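Local coordinates for protein sulfate transporter 4.1, chloroplastic (PDB 7LHV) that mediates proton-coupled sulfate transport across the membrane as an SLC26A/SulP-family symporter and may help regulate sulfate assimilation, at residues A[308-320]-A[419-431]. Residues are numbered along the deposited sequence; the frame is centred on the assembly and turned at random.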
loop_
_atom_site.group_PDB
_atom_site.type_symbol
_atom_site.label_atom_id
_atom_site.label_comp_id
_atom_site.label_asym_id
_atom_site.label_seq_id
_atom_site.Cartn_x
_atom_site.Cartn_y
_atom_site.Cartn_z
ATOM N N ILE A 308 1.941 8.067 -50.590
ATOM C CA ILE A 308 2.731 7.383 -49.573
ATOM C C ILE A 308 3.841 8.307 -49.094
ATOM O O ILE A 308 4.284 9.212 -49.811
ATOM C CB ILE A 308 3.298 6.056 -50.113
ATOM C CG1 ILE A 308 4.261 6.320 -51.268
ATOM C CG2 ILE A 308 2.175 5.138 -50.554
ATOM C CD1 ILE A 308 5.104 5.125 -51.632
ATOM N N SER A 309 4.297 8.079 -47.868
ATOM C CA SER A 309 5.331 8.894 -47.248
ATOM C C SER A 309 6.503 8.014 -46.842
ATOM O O SER A 309 6.314 6.904 -46.337
ATOM C CB SER A 309 4.788 9.640 -46.027
ATOM O OG SER A 309 5.791 10.447 -45.435
ATOM N N LEU A 310 7.710 8.514 -47.069
ATOM C CA LEU A 310 8.935 7.815 -46.720
ATOM C C LEU A 310 9.538 8.417 -45.456
ATOM O O LEU A 310 9.207 9.533 -45.052
ATOM C CB LEU A 310 9.940 7.885 -47.872
ATOM C CG LEU A 310 9.355 7.720 -49.277
ATOM C CD1 LEU A 310 10.445 7.876 -50.323
ATOM C CD2 LEU A 310 8.653 6.382 -49.428
ATOM N N VAL A 311 10.437 7.655 -44.827
ATOM C CA VAL A 311 11.028 8.106 -43.574
ATOM C C VAL A 311 11.970 9.283 -43.781
ATOM O O VAL A 311 12.320 9.969 -42.814
ATOM C CB VAL A 311 11.767 6.953 -42.872
ATOM C CG1 VAL A 311 10.802 5.836 -42.531
ATOM C CG2 VAL A 311 12.891 6.451 -43.740
ATOM N N GLY A 312 12.396 9.536 -45.014
ATOM C CA GLY A 312 13.282 10.645 -45.288
ATOM C C GLY A 312 14.730 10.321 -44.979
ATOM O O GLY A 312 15.101 9.191 -44.654
ATOM N N GLU A 313 15.564 11.354 -45.088
ATOM C CA GLU A 313 16.993 11.193 -44.859
ATOM C C GLU A 313 17.265 10.784 -43.417
ATOM O O GLU A 313 16.658 11.313 -42.482
ATOM C CB GLU A 313 17.732 12.491 -45.188
ATOM C CG GLU A 313 17.711 12.866 -46.661
ATOM C CD GLU A 313 16.434 13.576 -47.067
ATOM O OE1 GLU A 313 15.588 13.836 -46.185
ATOM O OE2 GLU A 313 16.277 13.878 -48.269
ATOM N N ILE A 314 18.180 9.836 -43.244
ATOM C CA ILE A 314 18.553 9.312 -41.938
ATOM C C ILE A 314 20.043 9.567 -41.747
ATOM O O ILE A 314 20.833 9.232 -42.632
ATOM C CB ILE A 314 18.241 7.811 -41.795
ATOM C CG1 ILE A 314 16.772 7.613 -41.417
ATOM C CG2 ILE A 314 19.142 7.163 -40.762
ATOM C CD1 ILE A 314 16.338 6.168 -41.401
ATOM N N PRO A 315 20.465 10.166 -40.635
ATOM C CA PRO A 315 21.895 10.431 -40.438
ATOM C C PRO A 315 22.703 9.144 -40.369
ATOM O O PRO A 315 22.243 8.119 -39.865
ATOM C CB PRO A 315 21.935 11.190 -39.107
ATOM C CG PRO A 315 20.672 10.806 -38.413
ATOM C CD PRO A 315 19.654 10.622 -39.494
ATOM N N GLN A 316 23.929 9.214 -40.878
ATOM C CA GLN A 316 24.817 8.067 -40.968
ATOM C C GLN A 316 25.951 8.201 -39.963
ATOM O O GLN A 316 26.555 9.270 -39.836
ATOM C CB GLN A 316 25.397 7.930 -42.377
ATOM C CG GLN A 316 26.331 6.747 -42.550
ATOM C CD GLN A 316 26.931 6.677 -43.938
ATOM O OE1 GLN A 316 26.342 7.157 -44.906
ATOM N NE2 GLN A 316 28.108 6.074 -44.043
ATOM N N GLY A 317 26.237 7.115 -39.252
ATOM C CA GLY A 317 27.350 7.105 -38.327
ATOM C C GLY A 317 26.964 6.732 -36.912
ATOM O O GLY A 317 25.796 6.843 -36.527
ATOM N N LEU A 318 27.943 6.287 -36.129
ATOM C CA LEU A 318 27.690 5.919 -34.749
ATOM C C LEU A 318 27.398 7.163 -33.912
ATOM O O LEU A 318 27.904 8.250 -34.202
ATOM C CB LEU A 318 28.890 5.176 -34.171
ATOM C CG LEU A 318 29.391 3.981 -34.980
ATOM C CD1 LEU A 318 30.623 3.378 -34.333
ATOM C CD2 LEU A 318 28.298 2.942 -35.129
ATOM N N PRO A 319 26.577 7.034 -32.872
ATOM C CA PRO A 319 26.320 8.176 -31.992
ATOM C C PRO A 319 27.571 8.593 -31.237
ATOM O O PRO A 319 28.459 7.781 -30.961
ATOM C CB PRO A 319 25.241 7.656 -31.038
ATOM C CG PRO A 319 25.385 6.178 -31.074
ATOM C CD PRO A 319 25.815 5.842 -32.465
ATOM N N THR A 320 27.635 9.878 -30.906
ATOM C CA THR A 320 28.766 10.451 -30.192
ATOM C C THR A 320 28.403 10.734 -28.740
ATOM O O THR A 320 27.233 10.893 -28.383
ATOM C CB THR A 320 29.240 11.740 -30.871
ATOM O OG1 THR A 320 28.156 12.675 -30.931
ATOM C CG2 THR A 320 29.734 11.449 -32.277
ATOM N N LEU A 419 24.335 1.178 -38.788
ATOM C CA LEU A 419 24.675 2.571 -38.541
ATOM C C LEU A 419 25.867 3.014 -39.370
ATOM O O LEU A 419 26.109 4.218 -39.500
ATOM C CB LEU A 419 24.962 2.785 -37.055
ATOM C CG LEU A 419 23.763 2.700 -36.113
ATOM C CD1 LEU A 419 24.223 2.626 -34.672
ATOM C CD2 LEU A 419 22.854 3.886 -36.316
ATOM N N LEU A 420 26.614 2.068 -39.934
ATOM C CA LEU A 420 27.730 2.407 -40.799
ATOM C C LEU A 420 27.424 2.218 -42.275
ATOM O O LEU A 420 28.050 2.878 -43.110
ATOM C CB LEU A 420 28.956 1.565 -40.433
ATOM C CG LEU A 420 29.609 1.878 -39.086
ATOM C CD1 LEU A 420 30.667 0.841 -38.756
ATOM C CD2 LEU A 420 30.205 3.272 -39.091
ATOM N N PHE A 421 26.485 1.340 -42.629
ATOM C CA PHE A 421 26.370 0.977 -44.037
ATOM C C PHE A 421 24.945 0.991 -44.576
ATOM O O PHE A 421 24.740 1.223 -45.772
ATOM C CB PHE A 421 26.991 -0.401 -44.267
ATOM C CG PHE A 421 28.401 -0.521 -43.769
ATOM C CD1 PHE A 421 29.413 0.236 -44.335
ATOM C CD2 PHE A 421 28.716 -1.386 -42.737
ATOM C CE1 PHE A 421 30.712 0.132 -43.880
ATOM C CE2 PHE A 421 30.014 -1.495 -42.278
ATOM C CZ PHE A 421 31.012 -0.734 -42.851
ATOM N N LEU A 422 23.957 0.747 -43.720
ATOM C CA LEU A 422 22.592 0.556 -44.189
ATOM C C LEU A 422 21.721 1.798 -44.070
ATOM O O LEU A 422 20.596 1.792 -44.579
ATOM C CB LEU A 422 21.933 -0.598 -43.429
ATOM C CG LEU A 422 22.458 -2.004 -43.724
ATOM C CD1 LEU A 422 21.399 -3.041 -43.403
ATOM C CD2 LEU A 422 22.901 -2.123 -45.173
ATOM N N THR A 423 22.204 2.857 -43.422
ATOM C CA THR A 423 21.408 4.075 -43.310
ATOM C C THR A 423 21.065 4.725 -44.650
ATOM O O THR A 423 19.926 5.203 -44.786
ATOM C CB THR A 423 22.101 5.071 -42.370
ATOM O OG1 THR A 423 23.383 5.435 -42.895
ATOM C CG2 THR A 423 22.273 4.465 -40.989
ATOM N N PRO A 424 21.959 4.808 -45.647
ATOM C CA PRO A 424 21.545 5.429 -46.917
ATOM C C PRO A 424 20.386 4.716 -47.592
ATOM O O PRO A 424 19.567 5.372 -48.249
ATOM C CB PRO A 424 22.819 5.364 -47.772
ATOM C CG PRO A 424 23.924 5.218 -46.799
ATOM C CD PRO A 424 23.362 4.362 -45.719
ATOM N N MET A 425 20.291 3.395 -47.454
ATOM C CA MET A 425 19.204 2.642 -48.063
ATOM C C MET A 425 17.923 2.678 -47.244
ATOM O O MET A 425 16.890 2.200 -47.722
ATOM C CB MET A 425 19.628 1.189 -48.280
ATOM C CG MET A 425 20.827 1.024 -49.199
ATOM S SD MET A 425 20.373 1.029 -50.945
ATOM C CE MET A 425 21.370 2.386 -51.553
ATOM N N PHE A 426 17.962 3.224 -46.027
ATOM C CA PHE A 426 16.781 3.239 -45.176
ATOM C C PHE A 426 15.803 4.349 -45.530
ATOM O O PHE A 426 14.649 4.292 -45.098
ATOM C CB PHE A 426 17.193 3.378 -43.710
ATOM C CG PHE A 426 17.727 2.114 -43.110
ATOM C CD1 PHE A 426 17.514 0.896 -43.729
ATOM C CD2 PHE A 426 18.448 2.143 -41.930
ATOM C CE1 PHE A 426 18.005 -0.268 -43.181
ATOM C CE2 PHE A 426 18.942 0.982 -41.378
ATOM C CZ PHE A 426 18.720 -0.225 -42.003
ATOM N N LYS A 427 16.226 5.343 -46.314
ATOM C CA LYS A 427 15.368 6.485 -46.610
ATOM C C LYS A 427 14.229 6.148 -47.561
ATOM O O LYS A 427 13.325 6.973 -47.729
ATOM C CB LYS A 427 16.199 7.633 -47.185
ATOM C CG LYS A 427 16.827 7.345 -48.535
ATOM C CD LYS A 427 17.668 8.520 -49.002
ATOM C CE LYS A 427 18.295 8.249 -50.356
ATOM N NZ LYS A 427 19.126 9.388 -50.827
ATOM N N TYR A 428 14.243 4.973 -48.183
ATOM C CA TYR A 428 13.174 4.559 -49.080
ATOM C C TYR A 428 12.097 3.740 -48.382
ATOM O O TYR A 428 11.167 3.275 -49.048
ATOM C CB TYR A 428 13.745 3.752 -50.249
ATOM C CG TYR A 428 14.890 4.429 -50.963
ATOM C CD1 TYR A 428 14.734 5.687 -51.529
ATOM C CD2 TYR A 428 16.126 3.808 -51.074
ATOM C CE1 TYR A 428 15.778 6.306 -52.185
ATOM C CE2 TYR A 428 17.176 4.422 -51.728
ATOM C CZ TYR A 428 16.997 5.670 -52.282
ATOM O OH TYR A 428 18.039 6.284 -52.935
ATOM N N ILE A 429 12.198 3.546 -47.072
ATOM C CA ILE A 429 11.225 2.748 -46.331
ATOM C C ILE A 429 9.956 3.567 -46.129
ATOM O O ILE A 429 10.016 4.666 -45.560
ATOM C CB ILE A 429 11.795 2.282 -44.983
ATOM C CG1 ILE A 429 12.966 1.327 -45.200
ATOM C CG2 ILE A 429 10.713 1.621 -44.152
ATOM C CD1 ILE A 429 13.641 0.901 -43.920
ATOM N N PRO A 430 8.799 3.088 -46.577
ATOM C CA PRO A 430 7.553 3.815 -46.321
ATOM C C PRO A 430 7.206 3.823 -44.840
ATOM O O PRO A 430 7.543 2.903 -44.094
ATOM C CB PRO A 430 6.510 3.034 -47.130
ATOM C CG PRO A 430 7.298 2.227 -48.109
ATOM C CD PRO A 430 8.581 1.903 -47.421
ATOM N N GLN A 431 6.527 4.890 -44.418
ATOM C CA GLN A 431 6.092 4.983 -43.029
ATOM C C GLN A 431 4.965 4.006 -42.728
ATOM O O GLN A 431 4.854 3.516 -41.596
ATOM C CB GLN A 431 5.658 6.413 -42.709
ATOM C CG GLN A 431 6.758 7.439 -42.882
ATOM C CD GLN A 431 6.271 8.855 -42.669
ATOM O OE1 GLN A 431 6.865 9.808 -43.166
ATOM N NE2 GLN A 431 5.187 9.001 -41.919
#
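In Ile-314, a chi1 of -83° sets CG2 anti to the backbone N, facing CB of Thr-423, while the other branch carries CD1 to 3.7 Å from CB of Phe-426. Gln-316 is fully extended (chi1 -180°) and passes Thr-423 at about a right angle, its amide lying by Leu-420 and Pro-424. These groups illustrate how an irregular extended connection can dock on a helix end: the segment 308-320, between helices 284-300 and 330-358 of the SulP membrane domain, runs antiparallel to the last turns of helix 406-426 and closes with a single beta bridge. There Leu-310 faces Pro-430 as a non-hydrogen-bonded pair, a position where proline's missing N-H costs no bond across the bridge. Gln-431 N gives a nearly straight bond to Ser-309 O (2.8 Å), and Val-311 N donates to Ile-429 O (3.1 Å). The Gln-431 side chain lies against Ser-309 and Leu-310, so an alanine here would probably keep the backbone bond but uncover Ser-309 OG and Leu-310 O. Helix 125-141 also touches Ile-314 and Leu-419. At the far end Leu-318 CD2 rests 3.9 Å from Leu-419 CB, and Gly-317 N binds Leu-419 O at 2.9 Å.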